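Local coordinates for major capsid protein (Norovirus Hu/GI.7/TCH-060/USA/2003, PDB 4P25) that forms the protruding part of the norovirus capsid and binds fucosylated histo-blood group antigens such as Lewis Y, probably for attachment to host cells, at residues Arg22-Ile27 with Ser207-Val212; Ala65-Lys70 with Gly100-Gly105; Leu80-Leu85 with Gly141-Thr146; Asp108-Thr113 with Leu159-Pro164. One frame throughout, in Å; residues are numbered along the deposited sequence.

In the fold
Contacts 2, 3 and 4 all involve one antiparallel six-stranded sheet, while contact 1 lies at its border with the other sheet of the chain. Contact 4 pairs strands 108-115 and 154-163. Contact 2 places the 100-105 loop against strand 66-73, the next neighbour. Contact 3 joins strand 78-83 to the edge strand 142-144. The centres of contacts 2 and 3 are 9 Å apart, and those of contacts 2 and 4 are 10 Å apart. All three come between the two segments of contact 1 in sequence. Contact 1 touches contacts 2 and 4, and its Val212 lines the glycan pocket together with residues of contact 4.

Contact 1 of 4, residues Arg22-Ile27 with Ser207-Val212; sequences RVPAMI and SDFPIV
Val23 and Phe209 make the main apolar contact. CG1 of Val23 sits over the centre of the Phe209 ring, 3.8 Å from the centroid and only 3° off the ring normal, a CH-pi contact. CD of the following Pro210 lies against the opposite face, nearer the rim. Phe209 CG is anti to the backbone N (chi1 -166°), which turns the ring toward Val23. Pro24 adds its CD obliquely, 4.0 Å from Phe209 CE1. Further along, the methyl CB of Ala25 rests 3.7 Å from Ser207 CB.

The polar part centres on the carbonyl of Met26. Ser207 OG donates to Met26 O at 2.7 Å. It comes from well above the carbonyl plane, not along a lone pair. A water also donates to Met26 O at 2.7 Å and accepts from Asp208 N at 2.9 Å. Two donors therefore grip this one oxygen. Asn20 also bonds to Ser207 OG, and Gln218 holds the carboxylate of Asp208.

Pro24 is the centre of an inverse gamma turn. The arrangement is a loop packed on the end of strand 201-208, where the chain leaves one sheet and runs on to Val212 of the glycan pocket.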
loop_
_atom_site.group_PDB
_atom_site.type_symbol
_atom_site.label_atom_id
_atom_site.label_comp_id
_atom_site.label_asym_id
_atom_site.label_seq_id
_atom_site.Cartn_x
_atom_site.Cartn_y
_atom_site.Cartn_z
ATOM N N ARG A 22 9.899 1.693 1.437
ATOM C CA ARG A 22 10.357 2.893 2.150
ATOM C C ARG A 22 9.547 4.155 1.839
ATOM O O ARG A 22 9.553 5.109 2.618
ATOM C CB ARG A 22 11.858 3.138 1.924
ATOM C CG ARG A 22 12.747 2.067 2.572
ATOM C CD ARG A 22 14.234 2.310 2.293
ATOM N NE ARG A 22 14.767 3.433 3.064
ATOM C CZ ARG A 22 15.559 4.382 2.572
ATOM N NH1 ARG A 22 15.924 4.371 1.295
ATOM N NH2 ARG A 22 15.995 5.351 3.366
ATOM N N VAL A 23 8.848 4.156 0.707
ATOM C CA VAL A 23 7.901 5.219 0.376
ATOM C C VAL A 23 6.662 4.593 -0.253
ATOM O O VAL A 23 6.741 3.489 -0.799
ATOM C CB VAL A 23 8.503 6.287 -0.589
ATOM C CG1 VAL A 23 9.505 7.189 0.137
ATOM C CG2 VAL A 23 9.115 5.629 -1.833
ATOM N N PRO A 24 5.508 5.276 -0.169
ATOM C CA PRO A 24 4.275 4.759 -0.778
ATOM C C PRO A 24 4.274 4.972 -2.289
ATOM O O PRO A 24 3.736 5.957 -2.799
ATOM C CB PRO A 24 3.177 5.585 -0.099
ATOM C CG PRO A 24 3.846 6.856 0.297
ATOM C CD PRO A 24 5.269 6.494 0.626
ATOM N N ALA A 25 4.895 4.035 -2.992
ATOM C CA ALA A 25 5.097 4.145 -4.428
ATOM C C ALA A 25 5.311 2.748 -4.974
ATOM O O ALA A 25 5.596 1.816 -4.219
ATOM C CB ALA A 25 6.315 5.017 -4.728
ATOM N N MET A 26 5.180 2.609 -6.289
ATOM C CA MET A 26 5.435 1.336 -6.937
ATOM C C MET A 26 6.879 1.276 -7.422
ATOM O O MET A 26 7.501 2.300 -7.707
ATOM C CB MET A 26 4.464 1.130 -8.095
ATOM C CG MET A 26 3.015 1.156 -7.656
ATOM S SD MET A 26 2.685 -0.056 -6.355
ATOM C CE MET A 26 2.916 -1.554 -7.306
ATOM N N ILE A 27 7.412 0.066 -7.510
ATOM C CA ILE A 27 8.766 -0.116 -8.021
ATOM C C ILE A 27 8.816 0.124 -9.526
ATOM O O ILE A 27 7.976 -0.383 -10.273
ATOM C CB ILE A 27 9.310 -1.504 -7.661
ATOM C CG1 ILE A 27 9.442 -1.603 -6.139
ATOM C CG2 ILE A 27 10.666 -1.748 -8.334
ATOM C CD1 ILE A 27 9.749 -2.981 -5.633
ATOM N N SER A 207 11.968 3.620 -6.790
ATOM C CA SER A 207 10.677 4.234 -7.083
ATOM C C SER A 207 10.800 5.723 -7.354
ATOM O O SER A 207 11.552 6.424 -6.676
ATOM C CB SER A 207 9.706 4.046 -5.910
ATOM O OG SER A 207 9.364 2.685 -5.736
ATOM N N ASP A 208 10.044 6.205 -8.336
ATOM C CA ASP A 208 9.813 7.635 -8.480
ATOM C C ASP A 208 9.152 8.167 -7.213
ATOM O O ASP A 208 8.223 7.555 -6.681
ATOM C CB ASP A 208 8.893 7.919 -9.667
ATOM C CG ASP A 208 9.498 7.508 -10.989
ATOM O OD1 ASP A 208 10.721 7.685 -11.165
ATOM O OD2 ASP A 208 8.743 7.017 -11.855
ATOM N N PHE A 209 9.635 9.308 -6.735
ATOM C CA PHE A 209 9.078 9.945 -5.555
ATOM C C PHE A 209 9.540 11.392 -5.568
ATOM O O PHE A 209 10.645 11.679 -6.029
ATOM C CB PHE A 209 9.549 9.236 -4.280
ATOM C CG PHE A 209 8.771 9.624 -3.053
ATOM C CD1 PHE A 209 7.523 9.083 -2.815
ATOM C CD2 PHE A 209 9.289 10.534 -2.146
ATOM C CE1 PHE A 209 6.798 9.441 -1.693
ATOM C CE2 PHE A 209 8.570 10.893 -1.021
ATOM C CZ PHE A 209 7.320 10.346 -0.798
ATOM N N PRO A 210 8.691 12.314 -5.091
ATOM C CA PRO A 210 9.124 13.717 -5.146
ATOM C C PRO A 210 10.219 14.043 -4.133
ATOM O O PRO A 210 9.959 14.330 -2.963
ATOM C CB PRO A 210 7.837 14.502 -4.862
ATOM C CG PRO A 210 6.940 13.540 -4.173
ATOM C CD PRO A 210 7.274 12.182 -4.705
ATOM N N ILE A 211 11.453 13.977 -4.619
ATOM C CA ILE A 211 12.622 14.384 -3.867
ATOM C C ILE A 211 13.069 15.696 -4.471
ATOM O O ILE A 211 13.533 15.739 -5.611
ATOM C CB ILE A 211 13.751 13.360 -4.020
ATOM C CG1 ILE A 211 13.319 12.008 -3.450
ATOM C CG2 ILE A 211 15.031 13.857 -3.357
ATOM C CD1 ILE A 211 14.276 10.896 -3.771
ATOM N N VAL A 212 12.905 16.776 -3.723
ATOM C CA VAL A 212 13.286 18.079 -4.232
ATOM C C VAL A 212 14.769 18.302 -3.971
ATOM O O VAL A 212 15.232 18.166 -2.837
ATOM C CB VAL A 212 12.437 19.197 -3.604
ATOM C CG1 VAL A 212 12.907 20.558 -4.081
ATOM C CG2 VAL A 212 10.967 18.984 -3.950
HETATM O O HOH W 1 7.978 4.404 -9.409
#

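Contact 2 of 4, residues Ala65-Lys70 with Gly100-Gly105; sequences ARIRGK and GFPDIG
Ile67 meets Phe101 and Pro102 through one branch. Its CG1 lies 3.6 Å from Pro102 CD and 3.8 Å from Phe101 CE1. CG1 is anti to the carbonyl carbon (chi1 -61°), and this carries the longer branch to the loop. The Ile67 and Pro102 side chains cross at about a right angle, while the phenyl ring is met obliquely. Pro102 CD also lies over one face of the Phe101 ring, toward its rim. Nearby, Pro102 CG packs 3.8 Å from Ala65 CA.

The backbone closes the other end. Gly100 O accepts from Arg66 N at 3.1 Å, with the donor well above the carbonyl plane. A weak bond from Ala65 N reaches the same oxygen. Gly100 turns the loop with a positive phi of 88°. The contact is thus a loop laid across the start of strand 66-73, in the antiparallel six-stranded sheet of the P domain.

Farther out, Trp109 meets the Phe101 ring and packs on Pro102, and Asn44 binds the Phe101 carbonyl. Leu80, Leu82 and Val111 of the same sheet also touch Ile67. Arg66 NH1 bonds to Ser62 O.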
loop_
_atom_site.group_PDB
_atom_site.type_symbol
_atom_site.label_atom_id
_atom_site.label_comp_id
_atom_site.label_asym_id
_atom_site.label_seq_id
_atom_site.Cartn_x
_atom_site.Cartn_y
_atom_site.Cartn_z
ATOM N N ALA A 65 5.965 4.490 5.583
ATOM C CA ALA A 65 6.262 5.934 5.668
ATOM C C ALA A 65 5.052 6.765 6.080
ATOM O O ALA A 65 4.736 7.785 5.457
ATOM C CB ALA A 65 6.868 6.461 4.362
ATOM N N ARG A 66 4.383 6.324 7.139
ATOM C CA ARG A 66 3.243 7.048 7.674
ATOM C C ARG A 66 3.516 7.440 9.112
ATOM O O ARG A 66 4.387 6.860 9.767
ATOM C CB ARG A 66 1.975 6.208 7.556
ATOM C CG ARG A 66 1.705 5.796 6.116
ATOM C CD ARG A 66 0.369 5.140 5.982
ATOM N NE ARG A 66 -0.707 6.115 6.085
ATOM C CZ ARG A 66 -1.983 5.797 6.277
ATOM N NH1 ARG A 66 -2.340 4.523 6.400
ATOM N NH2 ARG A 66 -2.897 6.753 6.360
ATOM N N ILE A 67 2.797 8.459 9.577
ATOM C CA ILE A 67 2.980 9.009 10.913
ATOM C C ILE A 67 1.618 9.277 11.530
ATOM O O ILE A 67 0.692 9.734 10.849
ATOM C CB ILE A 67 3.777 10.334 10.874
ATOM C CG1 ILE A 67 5.177 10.116 10.293
ATOM C CG2 ILE A 67 3.898 10.939 12.269
ATOM C CD1 ILE A 67 5.980 11.389 10.142
ATOM N N ARG A 68 1.488 8.978 12.816
ATOM C CA ARG A 68 0.285 9.339 13.552
ATOM C C ARG A 68 0.686 9.881 14.913
ATOM O O ARG A 68 1.632 9.396 15.532
ATOM C CB ARG A 68 -0.654 8.138 13.706
ATOM C CG ARG A 68 -2.004 8.507 14.316
ATOM C CD ARG A 68 -2.969 7.340 14.267
ATOM N NE ARG A 68 -4.270 7.674 14.852
ATOM C CZ ARG A 68 -5.369 6.941 14.693
ATOM N NH1 ARG A 68 -5.336 5.834 13.950
ATOM N NH2 ARG A 68 -6.509 7.314 15.261
ATOM N N GLY A 69 -0.032 10.894 15.375
ATOM C CA GLY A 69 0.250 11.447 16.684
ATOM C C GLY A 69 -0.724 12.523 17.095
ATOM O O GLY A 69 -1.583 12.952 16.322
ATOM N N LYS A 70 -0.585 12.956 18.339
ATOM C CA LYS A 70 -1.422 14.018 18.872
ATOM C C LYS A 70 -0.660 15.329 18.947
ATOM O O LYS A 70 0.448 15.388 19.480
ATOM C CB LYS A 70 -1.963 13.619 20.241
ATOM C CG LYS A 70 -2.945 12.473 20.135
ATOM C CD LYS A 70 -3.290 11.857 21.472
ATOM C CE LYS A 70 -4.339 10.782 21.276
ATOM N NZ LYS A 70 -4.007 9.883 20.132
ATOM N N GLY A 100 6.284 1.615 10.763
ATOM C CA GLY A 100 5.964 2.329 9.544
ATOM C C GLY A 100 6.540 3.735 9.460
ATOM O O GLY A 100 6.480 4.356 8.403
ATOM N N PHE A 101 7.093 4.242 10.560
ATOM C CA PHE A 101 7.668 5.583 10.584
ATOM C C PHE A 101 8.682 5.734 9.445
ATOM O O PHE A 101 9.471 4.814 9.203
ATOM C CB PHE A 101 8.341 5.826 11.943
ATOM C CG PHE A 101 8.607 7.276 12.244
ATOM C CD1 PHE A 101 7.589 8.086 12.716
ATOM C CD2 PHE A 101 9.870 7.818 12.068
ATOM C CE1 PHE A 101 7.822 9.429 13.004
ATOM C CE2 PHE A 101 10.113 9.159 12.353
ATOM C CZ PHE A 101 9.086 9.962 12.823
ATOM N N PRO A 102 8.666 6.874 8.730
ATOM C CA PRO A 102 9.588 6.999 7.588
ATOM C C PRO A 102 11.055 6.886 7.993
ATOM O O PRO A 102 11.414 7.217 9.130
ATOM C CB PRO A 102 9.307 8.410 7.056
ATOM C CG PRO A 102 7.926 8.759 7.560
ATOM C CD PRO A 102 7.804 8.063 8.889
ATOM N N ASP A 103 11.888 6.422 7.065
ATOM C CA ASP A 103 13.318 6.262 7.333
ATOM C C ASP A 103 14.200 6.947 6.295
ATOM O O ASP A 103 15.337 6.534 6.054
ATOM C CB ASP A 103 13.694 4.778 7.488
ATOM C CG ASP A 103 13.789 4.042 6.153
ATOM O OD1 ASP A 103 13.204 4.506 5.154
ATOM O OD2 ASP A 103 14.444 2.980 6.112
ATOM N N ILE A 104 13.679 8.002 5.679
ATOM C CA ILE A 104 14.466 8.765 4.716
ATOM C C ILE A 104 15.281 9.798 5.494
ATOM O O ILE A 104 14.747 10.797 5.977
ATOM C CB ILE A 104 13.568 9.449 3.661
ATOM C CG1 ILE A 104 12.459 8.493 3.193
ATOM C CG2 ILE A 104 14.397 9.953 2.489
ATOM C CD1 ILE A 104 12.954 7.195 2.565
ATOM N N GLY A 105 16.577 9.546 5.630
ATOM C CA GLY A 105 17.390 10.338 6.536
ATOM C C GLY A 105 17.889 11.666 6.010
ATOM O O GLY A 105 17.922 11.901 4.801
#

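Contact 3 of 4, residues Leu80-Leu85 with Gly141-Thr146; sequences LNLTEL and GSIEFT
Leu80 and Phe145 cross at about a right angle. The branch point CG of Leu80 approaches Phe145 CE2 at 3.9 Å, obliquely to the ring, and CD2 follows close by. Phe145 CG lies between its own backbone N and carbonyl carbon (chi1 66°), which brings the ring round toward Leu80. On the same face of the sheet, Leu80 CB lies 4.2 Å from Ile143 CG1. Leu82 folds over the glycine at the other end. Its CB stands 3.5 Å from Gly141 O.

These side chains rest on an antiparallel ladder between edge strand 142-144 and strand 78-83. Leu80 and Ile143 form a hydrogen-bonded pair. Leu80 N donates to Ile143 O at 2.8 Å, and the return bond from Ile143 N to Leu80 O is 3.2 Å and lies in the carbonyl plane. Leu82 N reaches Gly141 O at 2.8 Å from above the carbonyl plane. Gly141, with a positive phi of 103°, and Ser142 also form a G1 beta bulge, which is not part of the pairing with strand 78-83.

Asn81 and Ser142 are a non-hydrogen-bonded pair on the other face, with Asn81 ND2 4.0 Å from Ser142 CB. Leu128 touches both Leu80 and Phe145, and Val130 also packs on Phe145.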
loop_
_atom_site.group_PDB
_atom_site.type_symbol
_atom_site.label_atom_id
_atom_site.label_comp_id
_atom_site.label_asym_id
_atom_site.label_seq_id
_atom_site.Cartn_x
_atom_site.Cartn_y
_atom_site.Cartn_z
ATOM N N LEU A 80 4.192 16.695 17.524
ATOM C CA LEU A 80 3.343 15.509 17.627
ATOM C C LEU A 80 3.858 14.570 18.702
ATOM O O LEU A 80 5.044 14.225 18.716
ATOM C CB LEU A 80 3.314 14.731 16.305
ATOM C CG LEU A 80 2.510 15.217 15.106
ATOM C CD1 LEU A 80 2.542 14.133 14.029
ATOM C CD2 LEU A 80 1.074 15.547 15.491
ATOM N N ASN A 81 2.967 14.160 19.601
ATOM C CA ASN A 81 3.248 13.053 20.495
ATOM C C ASN A 81 2.805 11.799 19.767
ATOM O O ASN A 81 1.611 11.571 19.569
ATOM C CB ASN A 81 2.502 13.198 21.822
ATOM C CG ASN A 81 3.135 14.224 22.749
ATOM O OD1 ASN A 81 2.443 15.051 23.340
ATOM N ND2 ASN A 81 4.455 14.167 22.882
ATOM N N LEU A 82 3.775 11.001 19.348
ATOM C CA LEU A 82 3.513 9.902 18.417
ATOM C C LEU A 82 2.709 8.754 19.022
ATOM O O LEU A 82 2.830 8.449 20.207
ATOM C CB LEU A 82 4.828 9.365 17.850
ATOM C CG LEU A 82 5.695 10.361 17.074
ATOM C CD1 LEU A 82 7.008 9.722 16.618
ATOM C CD2 LEU A 82 4.921 10.943 15.889
ATOM N N THR A 83 1.869 8.136 18.193
ATOM C CA THR A 83 1.255 6.856 18.519
ATOM C C THR A 83 1.572 5.875 17.397
ATOM O O THR A 83 2.145 6.261 16.380
ATOM C CB THR A 83 -0.281 6.965 18.651
ATOM O OG1 THR A 83 -0.855 7.331 17.388
ATOM C CG2 THR A 83 -0.662 8.002 19.708
ATOM N N GLU A 84 1.194 4.611 17.567
ATOM C CA GLU A 84 1.225 3.687 16.445
ATOM C C GLU A 84 0.150 4.135 15.451
ATOM O O GLU A 84 -0.753 4.906 15.801
ATOM C CB GLU A 84 0.989 2.246 16.913
ATOM C CG GLU A 84 2.010 1.742 17.935
ATOM C CD GLU A 84 3.404 1.524 17.351
ATOM O OE1 GLU A 84 3.549 1.507 16.106
ATOM O OE2 GLU A 84 4.361 1.372 18.147
ATOM N N LEU A 85 0.250 3.662 14.212
ATOM C CA LEU A 85 -0.660 4.093 13.144
ATOM C C LEU A 85 -2.122 3.719 13.393
ATOM O O LEU A 85 -3.032 4.348 12.841
ATOM C CB LEU A 85 -0.203 3.542 11.797
ATOM C CG LEU A 85 1.169 4.024 11.311
ATOM C CD1 LEU A 85 1.588 3.273 10.053
ATOM C CD2 LEU A 85 1.167 5.536 11.079
ATOM N N GLY A 141 9.416 9.264 20.955
ATOM C CA GLY A 141 8.012 9.354 20.604
ATOM C C GLY A 141 7.506 10.766 20.388
ATOM O O GLY A 141 6.319 11.028 20.556
ATOM N N SER A 142 8.395 11.683 20.019
ATOM C CA SER A 142 7.951 13.028 19.679
ATOM C C SER A 142 8.782 13.661 18.574
ATOM O O SER A 142 9.994 13.445 18.480
ATOM C CB SER A 142 7.925 13.935 20.914
ATOM O OG SER A 142 9.229 14.189 21.395
ATOM N N ILE A 143 8.108 14.435 17.730
ATOM C CA ILE A 143 8.778 15.260 16.737
ATOM C C ILE A 143 8.128 16.629 16.751
ATOM O O ILE A 143 7.027 16.795 17.282
ATOM C CB ILE A 143 8.676 14.663 15.313
ATOM C CG1 ILE A 143 7.210 14.563 14.871
ATOM C CG2 ILE A 143 9.388 13.314 15.238
ATOM C CD1 ILE A 143 7.028 14.010 13.472
ATOM N N GLU A 144 8.806 17.620 16.189
ATOM C CA GLU A 144 8.202 18.933 16.046
ATOM C C GLU A 144 7.942 19.229 14.576
ATOM O O GLU A 144 8.499 18.575 13.698
ATOM C CB GLU A 144 9.066 20.013 16.702
ATOM C CG GLU A 144 9.222 19.776 18.209
ATOM C CD GLU A 144 9.774 20.973 18.972
ATOM O OE1 GLU A 144 10.001 22.036 18.360
ATOM O OE2 GLU A 144 9.980 20.835 20.197
ATOM N N PHE A 145 7.064 20.191 14.316
ATOM C CA PHE A 145 6.760 20.582 12.944
ATOM C C PHE A 145 6.337 22.039 12.868
ATOM O O PHE A 145 5.977 22.655 13.878
ATOM C CB PHE A 145 5.659 19.685 12.335
ATOM C CG PHE A 145 4.305 19.840 12.989
ATOM C CD1 PHE A 145 3.430 20.842 12.592
ATOM C CD2 PHE A 145 3.901 18.969 13.995
ATOM C CE1 PHE A 145 2.184 20.990 13.200
ATOM C CE2 PHE A 145 2.658 19.107 14.600
ATOM C CZ PHE A 145 1.798 20.118 14.198
ATOM N N THR A 146 6.395 22.587 11.665
ATOM C CA THR A 146 5.720 23.836 11.367
ATOM C C THR A 146 4.678 23.500 10.311
ATOM O O THR A 146 4.816 22.495 9.599
ATOM C CB THR A 146 6.691 24.927 10.852
ATOM O OG1 THR A 146 7.382 24.460 9.688
ATOM C CG2 THR A 146 7.707 25.299 11.931
#

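Contact 4 of 4, residues Asp108-Thr113 with Leu159-Pro164; sequences DWHVST and LAWVSP. With GAL (beta-D-galactopyranose), chain E; FUC (alpha-L-fucopyranose), chain B.
His110 and Trp161 face each other in an antiparallel pairing of strands 108-115 and 154-163, whose directions differ by 156° and whose register is shifted by a classic beta bulge. At the bulge, Ala160 and Trp161 both face His110. His110 O takes a bond from Ala160 N at 2.8 Å and a weak one from Trp161 N. His110 N in turn donates to Trp161 O at 3.0 Å, approaching almost in line with the C=O bond, though the bond is bent at the hydrogen.

The His110 imidazole stacks face to face on the six-membered ring of Trp161, with centroids 3.5 Å apart and planes at 16°. CB of His110 sits over the five-membered ring of Trp161, a CH-pi contact. Trp161 CG lies between the backbone N and the carbonyl carbon (chi1 57°), which lays the indole flat against the face of the imidazole. ND1 of His110 gives a weak bond to Trp161 O, which helps to fix the ring's rotation.

NE2 then points to the sugar and donates to galactose O3 at 3.1 Å. That hydroxyl donates to Asp108 OD2 at 2.7 Å, and galactose O4 donates to Pro164 O at 2.8 Å. The edge of Trp161 meets fucose, its CH2 lying 3.5 Å from fucose O5. Together they form part of the glycan pocket.

Trp109 and Leu159 pack on the other face of the sheet, with Leu159 CD1 3.6 Å from Trp109 CB. Strand 125-130 flanks 108-115, and strand 66-73 flanks 154-163. Trp161 also packs on Met125 of the second subunit.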
loop_
_atom_site.group_PDB
_atom_site.type_symbol
_atom_site.label_atom_id
_atom_site.label_comp_id
_atom_site.label_asym_id
_atom_site.label_seq_id
_atom_site.Cartn_x
_atom_site.Cartn_y
_atom_site.Cartn_z
ATOM N N ASP A 108 14.435 17.396 5.215
ATOM C CA ASP A 108 13.126 17.801 5.692
ATOM C C ASP A 108 12.065 16.863 5.137
ATOM O O ASP A 108 12.157 16.405 3.991
ATOM C CB ASP A 108 12.806 19.230 5.258
ATOM C CG ASP A 108 13.403 20.280 6.179
ATOM O OD1 ASP A 108 14.369 19.986 6.919
ATOM O OD2 ASP A 108 12.898 21.421 6.138
ATOM N N TRP A 109 11.062 16.571 5.956
ATOM C CA TRP A 109 9.895 15.825 5.519
ATOM C C TRP A 109 8.701 16.750 5.403
ATOM O O TRP A 109 8.586 17.726 6.140
ATOM C CB TRP A 109 9.547 14.723 6.518
ATOM C CG TRP A 109 10.557 13.640 6.627
ATOM C CD1 TRP A 109 11.627 13.415 5.807
ATOM C CD2 TRP A 109 10.588 12.615 7.621
ATOM N NE1 TRP A 109 12.324 12.308 6.239
ATOM C CE2 TRP A 109 11.706 11.800 7.354
ATOM C CE3 TRP A 109 9.777 12.308 8.722
ATOM C CZ2 TRP A 109 12.032 10.696 8.143
ATOM C CZ3 TRP A 109 10.101 11.215 9.505
ATOM C CH2 TRP A 109 11.221 10.424 9.217
ATOM N N HIS A 110 7.805 16.426 4.481
ATOM C CA HIS A 110 6.548 17.135 4.354
ATOM C C HIS A 110 5.458 16.085 4.322
ATOM O O HIS A 110 5.355 15.301 3.379
ATOM C CB HIS A 110 6.588 18.009 3.108
ATOM C CG HIS A 110 7.782 18.910 3.077
ATOM N ND1 HIS A 110 8.923 18.610 2.363
ATOM C CD2 HIS A 110 7.990 20.136 3.619
ATOM C CE1 HIS A 110 9.792 19.597 2.491
ATOM N NE2 HIS A 110 9.250 20.535 3.247
ATOM N N VAL A 111 4.673 16.055 5.397
ATOM C CA VAL A 111 3.788 14.937 5.697
ATOM C C VAL A 111 2.358 15.426 5.660
ATOM O O VAL A 111 2.006 16.383 6.355
ATOM C CB VAL A 111 4.090 14.390 7.111
ATOM C CG1 VAL A 111 3.248 13.153 7.405
ATOM C CG2 VAL A 111 5.581 14.078 7.267
ATOM N N SER A 112 1.526 14.785 4.845
ATOM C CA SER A 112 0.135 15.222 4.703
ATOM C C SER A 112 -0.786 14.438 5.620
ATOM O O SER A 112 -0.948 13.223 5.461
ATOM C CB SER A 112 -0.326 15.084 3.259
ATOM O OG SER A 112 -1.611 15.662 3.109
ATOM N N THR A 113 -1.394 15.134 6.580
ATOM C CA THR A 113 -2.226 14.470 7.585
ATOM C C THR A 113 -3.671 14.967 7.620
ATOM O O THR A 113 -3.979 16.079 7.176
ATOM C CB THR A 113 -1.636 14.631 8.999
ATOM O OG1 THR A 113 -1.677 16.006 9.389
ATOM C CG2 THR A 113 -0.202 14.154 9.038
ATOM N N LEU A 159 4.003 10.508 4.397
ATOM C CA LEU A 159 5.075 11.306 3.803
ATOM C C LEU A 159 4.721 11.653 2.361
ATOM O O LEU A 159 4.485 10.760 1.546
ATOM C CB LEU A 159 6.392 10.528 3.841
ATOM C CG LEU A 159 7.629 11.273 3.331
ATOM C CD1 LEU A 159 7.932 12.469 4.220
ATOM C CD2 LEU A 159 8.821 10.333 3.254
ATOM N N ALA A 160 4.688 12.947 2.052
ATOM C CA ALA A 160 4.303 13.410 0.719
ATOM C C ALA A 160 5.501 13.739 -0.170
ATOM O O ALA A 160 5.514 13.397 -1.352
ATOM C CB ALA A 160 3.380 14.614 0.822
ATOM N N TRP A 161 6.487 14.427 0.402
ATOM C CA TRP A 161 7.709 14.785 -0.313
ATOM C C TRP A 161 8.830 15.147 0.655
ATOM O O TRP A 161 8.583 15.359 1.839
ATOM C CB TRP A 161 7.476 15.904 -1.344
ATOM C CG TRP A 161 6.894 17.219 -0.834
ATOM C CD1 TRP A 161 5.598 17.455 -0.477
ATOM C CD2 TRP A 161 7.576 18.477 -0.705
ATOM N NE1 TRP A 161 5.435 18.770 -0.104
ATOM C CE2 TRP A 161 6.638 19.421 -0.237
ATOM C CE3 TRP A 161 8.897 18.894 -0.923
ATOM C CZ2 TRP A 161 6.971 20.754 0.014
ATOM C CZ3 TRP A 161 9.227 20.231 -0.679
ATOM C CH2 TRP A 161 8.267 21.137 -0.213
ATOM N N VAL A 162 10.058 15.195 0.147
ATOM C CA VAL A 162 11.211 15.545 0.974
ATOM C C VAL A 162 12.026 16.654 0.313
ATOM O O VAL A 162 11.964 16.836 -0.902
ATOM C CB VAL A 162 12.115 14.320 1.254
ATOM C CG1 VAL A 162 11.343 13.249 2.008
ATOM C CG2 VAL A 162 12.691 13.761 -0.044
ATOM N N SER A 163 12.784 17.395 1.117
ATOM C CA SER A 163 13.587 18.511 0.623
ATOM C C SER A 163 14.845 18.657 1.494
ATOM O O SER A 163 14.915 18.054 2.566
ATOM C CB SER A 163 12.748 19.797 0.618
ATOM O OG SER A 163 12.352 20.157 1.929
ATOM N N PRO A 164 15.849 19.430 1.030
ATOM C CA PRO A 164 17.103 19.549 1.789
ATOM C C PRO A 164 16.928 20.130 3.195
ATOM O O PRO A 164 16.043 20.952 3.427
ATOM C CB PRO A 164 17.938 20.506 0.929
ATOM C CG PRO A 164 17.410 20.327 -0.441
ATOM C CD PRO A 164 15.938 20.122 -0.270
HETATM C C1 GAL E . 12.601 25.551 2.248
HETATM C C2 GAL E . 11.770 24.316 2.550
HETATM C C3 GAL E . 12.381 23.566 3.722
HETATM C C4 GAL E . 13.844 23.275 3.430
HETATM C C5 GAL E . 14.560 24.568 3.079
HETATM C C6 GAL E . 16.030 24.273 2.777
HETATM O O2 GAL E . 10.428 24.707 2.879
HETATM O O3 GAL E . 11.677 22.331 3.923
HETATM O O4 GAL E . 13.939 22.360 2.328
HETATM O O5 GAL E . 13.943 25.158 1.926
HETATM O O6 GAL E . 16.774 25.495 2.783
HETATM C C1 FUC B . 9.498 23.869 2.179
HETATM C C2 FUC B . 8.113 24.032 2.784
HETATM C C3 FUC B . 7.671 25.480 2.654
HETATM C C4 FUC B . 7.769 25.912 1.200
HETATM C C5 FUC B . 9.173 25.644 0.683
HETATM C C6 FUC B . 9.268 26.071 -0.782
HETATM O O2 FUC B . 8.150 23.666 4.170
HETATM O O3 FUC B . 6.314 25.609 3.101
HETATM O O4 FUC B . 6.821 25.174 0.416
HETATM O O5 FUC B . 9.464 24.243 0.795
#